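Local atomic coordinates of purine nucleoside phosphorylase (Anopheles gambiae, PDB entry 2P4S), a protein that cleaves inosine, guanosine and their 2'-deoxy forms with phosphate, releasing the free purine base and pentose 1-phosphate in purine salvage. Residues 112-117 and 163-168; 196-201 and 307-312; 214-219 and 319-324. One frame throughout, in Å; residues are numbered along the deposited sequence.

Contact 1 (112-117 and 163-168)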
loop_
_atom_site.group_PDB
_atom_site.type_symbol
_atom_site.label_atom_id
_atom_site.label_comp_id
_atom_site.label_asym_id
_atom_site.label_seq_id
_atom_site.Cartn_x
_atom_site.Cartn_y
_atom_site.Cartn_z
ATOM N N VAL A 112 32.200 -4.066 -6.540
ATOM C CA VAL A 112 31.046 -4.874 -6.274
ATOM C C VAL A 112 30.617 -4.728 -4.806
ATOM O O VAL A 112 31.381 -5.040 -3.925
ATOM C CB VAL A 112 31.303 -6.382 -6.608
ATOM C CG1 VAL A 112 30.022 -7.189 -6.405
ATOM C CG2 VAL A 112 31.841 -6.555 -8.061
ATOM N N GLY A 113 29.379 -4.284 -4.570
ATOM C CA GLY A 113 28.729 -4.383 -3.238
ATOM C C GLY A 113 27.830 -5.620 -3.075
ATOM O O GLY A 113 27.106 -5.987 -4.000
ATOM N N ILE A 114 27.852 -6.254 -1.903
ATOM C CA ILE A 114 27.057 -7.451 -1.632
ATOM C C ILE A 114 26.237 -7.211 -0.340
ATOM O O ILE A 114 26.797 -6.869 0.724
ATOM C CB ILE A 114 27.931 -8.722 -1.458
ATOM C CG1 ILE A 114 28.813 -8.978 -2.691
ATOM C CG2 ILE A 114 27.070 -9.958 -1.161
ATOM C CD1 ILE A 114 29.969 -10.016 -2.457
ATOM N N ILE A 115 24.919 -7.354 -0.424
ATOM C CA ILE A 115 24.084 -7.357 0.805
ATOM C C ILE A 115 23.718 -8.787 1.180
ATOM O O ILE A 115 23.088 -9.475 0.380
ATOM C CB ILE A 115 22.836 -6.459 0.647
ATOM C CG1 ILE A 115 23.247 -5.118 0.043
ATOM C CG2 ILE A 115 22.146 -6.248 2.026
ATOM C CD1 ILE A 115 22.081 -4.134 -0.211
ATOM N N CYS A 116 24.167 -9.257 2.343
ATOM C CA CYS A 116 23.814 -10.596 2.888
ATOM C C CYS A 116 22.540 -10.627 3.764
ATOM O O CYS A 116 22.503 -9.983 4.826
ATOM C CB CYS A 116 24.959 -11.127 3.761
ATOM S SG CYS A 116 26.544 -11.121 2.914
ATOM N N GLY A 117 21.544 -11.428 3.374
ATOM C CA GLY A 117 20.263 -11.465 4.060
ATOM C C GLY A 117 20.205 -12.546 5.099
ATOM O O GLY A 117 21.265 -13.028 5.576
ATOM N N VAL A 163 35.625 -6.830 -2.739
ATOM C CA VAL A 163 34.180 -6.606 -2.532
ATOM C C VAL A 163 33.955 -5.772 -1.249
ATOM O O VAL A 163 34.853 -5.622 -0.408
ATOM C CB VAL A 163 33.341 -7.962 -2.511
ATOM C CG1 VAL A 163 33.577 -8.808 -3.767
ATOM C CG2 VAL A 163 33.673 -8.810 -1.292
ATOM N N MET A 164 32.764 -5.201 -1.163
ATOM C CA MET A 164 32.251 -4.500 0.000
ATOM C C MET A 164 30.980 -5.277 0.389
ATOM O O MET A 164 30.031 -5.366 -0.380
ATOM C CB MET A 164 31.843 -3.113 -0.439
ATOM C CG MET A 164 31.578 -2.185 0.677
ATOM S SD MET A 164 31.043 -0.651 -0.055
ATOM C CE MET A 164 31.969 -0.574 -1.498
ATOM N N CYS A 165 30.958 -5.814 1.591
ATOM C CA CYS A 165 29.954 -6.743 1.978
ATOM C C CYS A 165 29.158 -6.305 3.238
ATOM O O CYS A 165 29.737 -6.075 4.324
ATOM C CB CYS A 165 30.666 -8.071 2.131
ATOM S SG CYS A 165 29.559 -9.347 2.456
ATOM N N MET A 166 27.847 -6.090 3.069
ATOM C CA MET A 166 26.935 -5.891 4.192
ATOM C C MET A 166 26.601 -7.200 4.844
ATOM O O MET A 166 25.779 -7.974 4.345
ATOM C CB MET A 166 25.656 -5.194 3.781
ATOM C CG MET A 166 25.778 -3.696 3.733
ATOM S SD MET A 166 24.225 -2.969 3.167
ATOM C CE MET A 166 23.164 -3.018 4.630
ATOM N N GLN A 167 27.263 -7.469 5.953
ATOM C CA GLN A 167 26.971 -8.658 6.717
ATOM C C GLN A 167 25.816 -8.366 7.664
ATOM O O GLN A 167 26.016 -7.908 8.819
ATOM C CB GLN A 167 28.197 -9.110 7.486
ATOM C CG GLN A 167 28.013 -10.488 8.088
ATOM C CD GLN A 167 29.216 -10.906 8.920
ATOM O OE1 GLN A 167 30.009 -10.063 9.336
ATOM N NE2 GLN A 167 29.346 -12.203 9.171
ATOM N N GLY A 168 24.601 -8.664 7.188
ATOM C CA GLY A 168 23.378 -8.218 7.853
ATOM C C GLY A 168 22.815 -6.993 7.183
ATOM O O GLY A 168 23.566 -6.150 6.688
#

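Contact 2 (196-201 and 307-312). With DIH (7-[[(3R,4R)-3-(hydroxymethyl)-4-oxidanyl-pyrrolidin-1-ium-1-yl]methyl]-3,5-dihydropyrrolo[3,2-d]pyrimidin-4-one), chain F; PO4 (phosphate ion), chain D.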
loop_
_atom_site.group_PDB
_atom_site.type_symbol
_atom_site.label_atom_id
_atom_site.label_comp_id
_atom_site.label_asym_id
_atom_site.label_seq_id
_atom_site.Cartn_x
_atom_site.Cartn_y
_atom_site.Cartn_z
ATOM N N LEU A 196 25.687 -4.139 -7.764
ATOM C CA LEU A 196 25.071 -4.675 -6.546
ATOM C C LEU A 196 24.634 -6.138 -6.675
ATOM O O LEU A 196 23.870 -6.475 -7.579
ATOM C CB LEU A 196 23.891 -3.797 -6.097
ATOM C CG LEU A 196 23.188 -4.245 -4.800
ATOM C CD1 LEU A 196 24.109 -4.092 -3.520
ATOM C CD2 LEU A 196 21.797 -3.549 -4.658
ATOM N N ILE A 197 25.162 -7.001 -5.808
ATOM C CA ILE A 197 24.576 -8.304 -5.539
ATOM C C ILE A 197 23.704 -8.290 -4.242
ATOM O O ILE A 197 24.228 -8.190 -3.117
ATOM C CB ILE A 197 25.633 -9.417 -5.459
ATOM C CG1 ILE A 197 26.466 -9.465 -6.760
ATOM C CG2 ILE A 197 24.959 -10.781 -5.172
ATOM C CD1 ILE A 197 27.659 -10.397 -6.673
ATOM N N ALA A 198 22.377 -8.389 -4.407
ATOM C CA ALA A 198 21.465 -8.417 -3.241
ATOM C C ALA A 198 20.988 -9.842 -3.027
ATOM O O ALA A 198 20.508 -10.492 -3.976
ATOM C CB ALA A 198 20.311 -7.469 -3.440
ATOM N N THR A 199 21.145 -10.355 -1.817
ATOM C CA THR A 199 20.728 -11.721 -1.498
ATOM C C THR A 199 19.664 -11.639 -0.408
ATOM O O THR A 199 19.689 -10.730 0.429
ATOM C CB THR A 199 21.857 -12.579 -0.949
ATOM O OG1 THR A 199 22.162 -12.160 0.388
ATOM C CG2 THR A 199 23.125 -12.535 -1.815
ATOM N N ASN A 200 18.736 -12.579 -0.383
ATOM C CA ASN A 200 17.819 -12.607 0.746
ATOM C C ASN A 200 17.376 -14.036 0.968
ATOM O O ASN A 200 17.680 -14.912 0.130
ATOM C CB ASN A 200 16.625 -11.660 0.493
ATOM C CG ASN A 200 15.859 -12.019 -0.753
ATOM O OD1 ASN A 200 15.353 -13.136 -0.895
ATOM N ND2 ASN A 200 15.773 -11.088 -1.668
ATOM N N ALA A 201 16.690 -14.272 2.093
ATOM C CA ALA A 201 15.848 -15.444 2.267
ATOM C C ALA A 201 14.415 -15.170 1.755
ATOM O O ALA A 201 13.952 -14.026 1.777
ATOM C CB ALA A 201 15.810 -15.855 3.763
ATOM N N VAL A 307 13.950 -5.135 -2.628
ATOM C CA VAL A 307 13.319 -4.434 -3.781
ATOM C C VAL A 307 13.783 -2.951 -3.853
ATOM O O VAL A 307 14.204 -2.480 -4.894
ATOM C CB VAL A 307 11.721 -4.589 -3.781
ATOM C CG1 VAL A 307 11.030 -3.531 -4.674
ATOM C CG2 VAL A 307 11.329 -5.950 -4.247
ATOM N N HIS A 308 13.719 -2.264 -2.704
ATOM C CA HIS A 308 14.090 -0.846 -2.537
ATOM C C HIS A 308 15.588 -0.626 -2.601
ATOM O O HIS A 308 16.029 0.420 -3.044
ATOM C CB HIS A 308 13.500 -0.268 -1.211
ATOM C CG HIS A 308 13.648 -1.184 -0.036
ATOM N ND1 HIS A 308 12.772 -2.220 0.217
ATOM C CD2 HIS A 308 14.604 -1.257 0.925
ATOM C CE1 HIS A 308 13.186 -2.893 1.282
ATOM N NE2 HIS A 308 14.312 -2.345 1.707
ATOM N N GLU A 309 16.372 -1.595 -2.153
ATOM C CA GLU A 309 17.819 -1.587 -2.411
ATOM C C GLU A 309 18.162 -1.627 -3.929
ATOM O O GLU A 309 19.021 -0.871 -4.428
ATOM C CB GLU A 309 18.474 -2.789 -1.691
ATOM C CG GLU A 309 18.371 -2.743 -0.164
ATOM C CD GLU A 309 18.396 -4.132 0.480
ATOM O OE1 GLU A 309 18.608 -5.136 -0.234
ATOM O OE2 GLU A 309 18.220 -4.232 1.718
ATOM N N ILE A 310 17.541 -2.569 -4.635
ATOM C CA ILE A 310 17.632 -2.658 -6.089
ATOM C C ILE A 310 17.178 -1.388 -6.805
ATOM O O ILE A 310 17.826 -0.950 -7.722
ATOM C CB ILE A 310 16.852 -3.918 -6.619
ATOM C CG1 ILE A 310 17.502 -5.211 -6.055
ATOM C CG2 ILE A 310 16.826 -3.931 -8.154
ATOM C CD1 ILE A 310 18.860 -5.637 -6.755
ATOM N N ILE A 311 16.076 -0.780 -6.387
ATOM C CA ILE A 311 15.591 0.438 -7.030
ATOM C C ILE A 311 16.578 1.607 -6.844
ATOM O O ILE A 311 16.851 2.401 -7.770
ATOM C CB ILE A 311 14.196 0.793 -6.459
ATOM C CG1 ILE A 311 13.138 -0.158 -7.016
ATOM C CG2 ILE A 311 13.790 2.225 -6.752
ATOM C CD1 ILE A 311 11.719 0.127 -6.464
ATOM N N THR A 312 17.115 1.713 -5.636
ATOM C CA THR A 312 18.183 2.691 -5.358
ATOM C C THR A 312 19.437 2.431 -6.213
ATOM O O THR A 312 20.034 3.353 -6.724
ATOM C CB THR A 312 18.519 2.671 -3.856
ATOM O OG1 THR A 312 17.307 2.924 -3.107
ATOM C CG2 THR A 312 19.575 3.709 -3.532
HETATM O "O5'" DIH F . 12.479 -15.050 9.293
HETATM C "C5'" DIH F . 11.978 -13.722 9.038
HETATM C "C4'" DIH F . 13.017 -13.026 8.192
HETATM C "C6'" DIH F . 13.363 -13.848 6.930
HETATM C "C3'" DIH F . 12.492 -11.686 7.724
HETATM O "O3'" DIH F . 13.592 -10.777 7.653
HETATM C "C2'" DIH F . 12.024 -11.959 6.306
HETATM N "N1'" DIH F . 13.060 -12.916 5.806
HETATM C C10 DIH F . 12.657 -13.479 4.509
HETATM C C9 DIH F . 11.631 -14.592 4.490
HETATM C C8 DIH F . 11.922 -15.979 4.587
HETATM N N7 DIH F . 10.752 -16.670 4.499
HETATM C C5 DIH F . 9.718 -15.801 4.350
HETATM C C6 DIH F . 8.250 -15.950 4.146
HETATM O O6 DIH F . 7.672 -17.114 4.125
HETATM N N1 DIH F . 7.564 -14.797 3.998
HETATM C C2 DIH F . 8.141 -13.558 4.028
HETATM N N3 DIH F . 9.464 -13.386 4.176
HETATM C C4 DIH F . 10.253 -14.502 4.332
HETATM P P PO4 D . 16.137 -11.075 4.531
HETATM O O1 PO4 D . 16.922 -12.228 3.992
HETATM O O2 PO4 D . 17.128 -10.006 4.996
HETATM O O3 PO4 D . 15.247 -10.440 3.529
HETATM O O4 PO4 D . 15.297 -11.585 5.664
#

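Contact 3 (214-219 and 319-324)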
loop_
_atom_site.group_PDB
_atom_site.type_symbol
_atom_site.label_atom_id
_atom_site.label_comp_id
_atom_site.label_asym_id
_atom_site.label_seq_id
_atom_site.Cartn_x
_atom_site.Cartn_y
_atom_site.Cartn_z
ATOM N N ILE A 214 17.865 -22.011 -4.741
ATOM C CA ILE A 214 18.168 -20.618 -4.980
ATOM C C ILE A 214 17.327 -20.175 -6.170
ATOM O O ILE A 214 17.429 -20.751 -7.264
ATOM C CB ILE A 214 19.656 -20.465 -5.273
ATOM C CG1 ILE A 214 20.470 -20.824 -4.017
ATOM C CG2 ILE A 214 20.004 -19.083 -5.859
ATOM C CD1 ILE A 214 21.961 -20.990 -4.316
ATOM N N MET A 215 16.485 -19.181 -5.951
ATOM C CA MET A 215 15.786 -18.531 -7.033
ATOM C C MET A 215 16.495 -17.261 -7.460
ATOM O O MET A 215 16.479 -16.284 -6.717
ATOM C CB MET A 215 14.357 -18.176 -6.631
ATOM C CG MET A 215 13.494 -17.766 -7.843
ATOM S SD MET A 215 12.073 -16.813 -7.376
ATOM C CE MET A 215 12.812 -15.220 -6.909
ATOM N N LEU A 216 17.063 -17.255 -8.674
ATOM C CA LEU A 216 17.442 -15.990 -9.325
ATOM C C LEU A 216 16.220 -15.098 -9.428
ATOM O O LEU A 216 15.146 -15.521 -9.832
ATOM C CB LEU A 216 18.006 -16.174 -10.735
ATOM C CG LEU A 216 19.111 -17.238 -10.836
ATOM C CD1 LEU A 216 19.514 -17.492 -12.268
ATOM C CD2 LEU A 216 20.322 -16.925 -9.901
ATOM N N ILE A 217 16.413 -13.838 -9.088
ATOM C CA ILE A 217 15.356 -12.877 -9.246
ATOM C C ILE A 217 15.459 -12.349 -10.660
ATOM O O ILE A 217 16.474 -11.770 -11.067
ATOM C CB ILE A 217 15.390 -11.781 -8.145
ATOM C CG1 ILE A 217 15.412 -12.452 -6.756
ATOM C CG2 ILE A 217 14.199 -10.785 -8.346
ATOM C CD1 ILE A 217 15.478 -11.468 -5.530
ATOM N N LYS A 218 14.411 -12.623 -11.420
ATOM C CA LYS A 218 14.326 -12.167 -12.767
ATOM C C LYS A 218 13.559 -10.838 -12.778
ATOM O O LYS A 218 13.769 -10.003 -13.656
ATOM C CB LYS A 218 13.615 -13.232 -13.619
ATOM C CG LYS A 218 13.408 -12.809 -15.065
ATOM C CD LYS A 218 12.712 -13.908 -15.920
ATOM C CE LYS A 218 12.917 -13.602 -17.428
ATOM N NZ LYS A 218 12.160 -14.699 -18.220
ATOM N N ASP A 219 12.657 -10.664 -11.808
ATOM C CA ASP A 219 11.827 -9.491 -11.750
ATOM C C ASP A 219 11.202 -9.391 -10.371
ATOM O O ASP A 219 11.276 -10.336 -9.592
ATOM C CB ASP A 219 10.720 -9.559 -12.826
ATOM C CG ASP A 219 10.307 -8.170 -13.316
ATOM O OD1 ASP A 219 10.747 -7.151 -12.706
ATOM O OD2 ASP A 219 9.528 -8.091 -14.271
ATOM N N THR A 319 24.706 -1.929 -11.988
ATOM C CA THR A 319 24.245 -3.225 -12.512
ATOM C C THR A 319 23.885 -4.123 -11.332
ATOM O O THR A 319 24.632 -4.167 -10.366
ATOM C CB THR A 319 25.309 -3.893 -13.413
ATOM O OG1 THR A 319 25.558 -3.005 -14.508
ATOM C CG2 THR A 319 24.827 -5.243 -13.980
ATOM N N CYS A 320 22.739 -4.808 -11.422
ATOM C CA CYS A 320 22.181 -5.584 -10.316
ATOM C C CYS A 320 22.001 -7.057 -10.643
ATOM O O CYS A 320 21.561 -7.407 -11.749
ATOM C CB CYS A 320 20.817 -5.024 -9.899
ATOM S SG CYS A 320 20.838 -3.305 -9.328
ATOM N N PHE A 321 22.369 -7.892 -9.663
ATOM C CA PHE A 321 22.158 -9.316 -9.679
ATOM C C PHE A 321 21.563 -9.614 -8.294
ATOM O O PHE A 321 21.990 -9.033 -7.290
ATOM C CB PHE A 321 23.487 -10.084 -9.871
ATOM C CG PHE A 321 23.335 -11.570 -9.740
ATOM C CD1 PHE A 321 23.842 -12.245 -8.623
ATOM C CD2 PHE A 321 22.612 -12.308 -10.712
ATOM C CE1 PHE A 321 23.651 -13.615 -8.457
ATOM C CE2 PHE A 321 22.414 -13.702 -10.575
ATOM C CZ PHE A 321 22.946 -14.366 -9.459
ATOM N N ALA A 322 20.554 -10.470 -8.238
ATOM C CA ALA A 322 19.947 -10.822 -6.958
ATOM C C ALA A 322 19.369 -12.229 -6.954
ATOM O O ALA A 322 18.910 -12.709 -7.984
ATOM C CB ALA A 322 18.847 -9.800 -6.597
ATOM N N PHE A 323 19.398 -12.880 -5.793
ATOM C CA PHE A 323 18.720 -14.159 -5.596
ATOM C C PHE A 323 18.110 -14.312 -4.217
ATOM O O PHE A 323 18.556 -13.680 -3.266
ATOM C CB PHE A 323 19.629 -15.354 -5.889
ATOM C CG PHE A 323 20.843 -15.446 -5.017
ATOM C CD1 PHE A 323 20.799 -16.140 -3.811
ATOM C CD2 PHE A 323 22.052 -14.897 -5.425
ATOM C CE1 PHE A 323 21.908 -16.272 -3.032
ATOM C CE2 PHE A 323 23.179 -15.026 -4.630
ATOM C CZ PHE A 323 23.104 -15.729 -3.438
ATOM N N SER A 324 17.107 -15.194 -4.149
ATOM C CA SER A 324 16.479 -15.643 -2.918
ATOM C C SER A 324 16.913 -17.093 -2.632
ATOM O O SER A 324 16.791 -17.977 -3.509
ATOM C CB SER A 324 14.952 -15.645 -3.079
ATOM O OG SER A 324 14.384 -14.366 -3.290
HETATM O O HOH W 1 19.266 -11.312 -10.705
#

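Contact 1 (112-117 and 163-168)
I115 and M166 stand side by side on one face of a parallel β-pair, while I114, C116, V163 and C165 meet on the other. Strand 112-116 and strand 163-167 run at only 16° to each other within the mixed β-sheet of the purine nucleoside phosphorylase α/β fold. On the first face both side chains point the same way. M166 has CG beside its backbone N (chi1 -84°) and runs on extended, which brings SD to 3.9 Å from I115 CG1, with CG2 almost as near; the bend at chi3 then sets the direction of CE. The sulfur makes the closest side-chain approach, with CB next. Helix 178-191 covers this face, through V185 over I115 and P184 over M166.

The opposite face is stepped. I114 directs CD1 back along the strand direction and across V163, 3.9 Å from V163 CB; the two side chains cross obliquely, and the δ-methyl touches both γ-methyls of the valine as well. Further along, the two cysteines turn their sulfurs together from different rotamers: C165 SG lies opposite its own backbone N (chi1 -175°), whereas C116 SG lies beside its own. Helix 122-125 packs here, with L123 on C116 and A124 on C165.

The backbone ladder fixes this register. M164 bonds to both V112 and I114, and M166 to both I114 and C116; the shortest rung is M166 N to I114 O at 2.7 Å. At the far end the ladder frays: G168 N to C116 O is a weak bond of 3.4 Å, next to the turn that leads to R169, a phosphate-binding residue. The C116 SG to C165 SG separation, 3.5 Å, is van der Waals contact and far too long for a disulfide.

Contact 2 (196-201 and 307-312)
L196 and A198 of strand 196-201 pack on I310 of helix 307-312, and this small apolar patch is the closer-packed part of a strand-on-helix contact in the core of the phosphorylase fold. The two elements run nearly antiparallel (174°), with axes 9.4 Å apart, so the gap is spanned mainly from L196 and I310, while A198 offers just its CB. I310 reaches across with its tip: chi2 -76° folds CD1 toward the strand, 4.1 Å from A198 CB and 4.2 Å from L196 CD2. The same leucine methyl reaches the backbone, lying 3.9 Å from E309 O. No hydrogen bond joins the two segments.

Toward A201, where nothing of the helix lies within contact distance, the packing gives way to the active site. E309 has its CB directed toward the strand, yet OE1 only grazes A198 CB at 4.3 Å; its main partner is R169, through a salt bridge from OE2. R169 also bonds the phosphate ion and the carbonyl of T199, so E309 is placed as a second-shell residue, consistent with its orienting this arginine. The strand itself supplies a first-shell donor: A201 N meets phosphate O1 at 2.8 Å in a nearly straight bond (171°), and S118, S305 and R169 bond the ion as well. A201 O lies 3.1 Å from C10, the methylene linker of the bound inhibitor, so one residue lines both the phosphate and the nucleoside subsites.

Around the contact, strand 195-204 runs between strands 112-116 and 319-329, to which it is bonded in parallel. Helix 307-315 lies over that sheet, flanked by helix 178-191 against H308 and T312 and by strand 272-279 against V307, while I311 packs on N284 of the second subunit.

Contact 3 (214-219 and 319-324)
M215 and S324 form the one hydrogen-bonded antiparallel pair of this contact, bonded both ways: M215 N to S324 O at 2.7 Å and S324 N to M215 O at 2.9 Å. L216 and F323 follow as a non-hydrogen-bonded pair, and I217 N then reaches A322 O at 3.0 Å. Past this rung the strands part: their segments meet at 135°, and water 1 takes over the next rung, accepting from A322 N and donating to I217 O.

Each side of the crossing has its own apolar layer. F323, with CG set between its backbone N and carbonyl carbon (chi1 61°), swings its ring back to I214, whose CG2 lies 3.7 Å from F323 CD1. L216 CD2 stands 3.7 Å from F321 CZ. On the other side I217 CD1 lies between A322 CB and S324 OG, at 3.9 and 3.8 Å.

A second shell holds these groups. The S324 hydroxyl also has a polar partner outside the contact, the side chain of N200, and F359 meets the F323 ring edge-to-face. Helix 253-265 packs on L216 and F321. Strand 214-221 runs between strand 272-279, parallel to it, and strand 319-329, which is bordered in turn by strand 195-204.

How the contacts relate
All three contacts are buried and draw on one mixed sheet, but they use it differently. Contact 1 is a regular parallel pair, contact 3 a short, sharply crossed antiparallel one completed by water, and contact 2 sets a helix on the sheet mainly through methyl groups, without a hydrogen bond. Strand 195-204 joins them: its T199 hydroxyl bonds I115 O of contact 1, while L196 N takes T319 O of contact 3. Contacts 1 and 3 do not touch, their centres about 14 Å apart. Contact 2 bonds the phosphate through A201 N and also touches the inhibitor. Toward the trimer, D219 of contact 3 bonds Y334 of the second subunit.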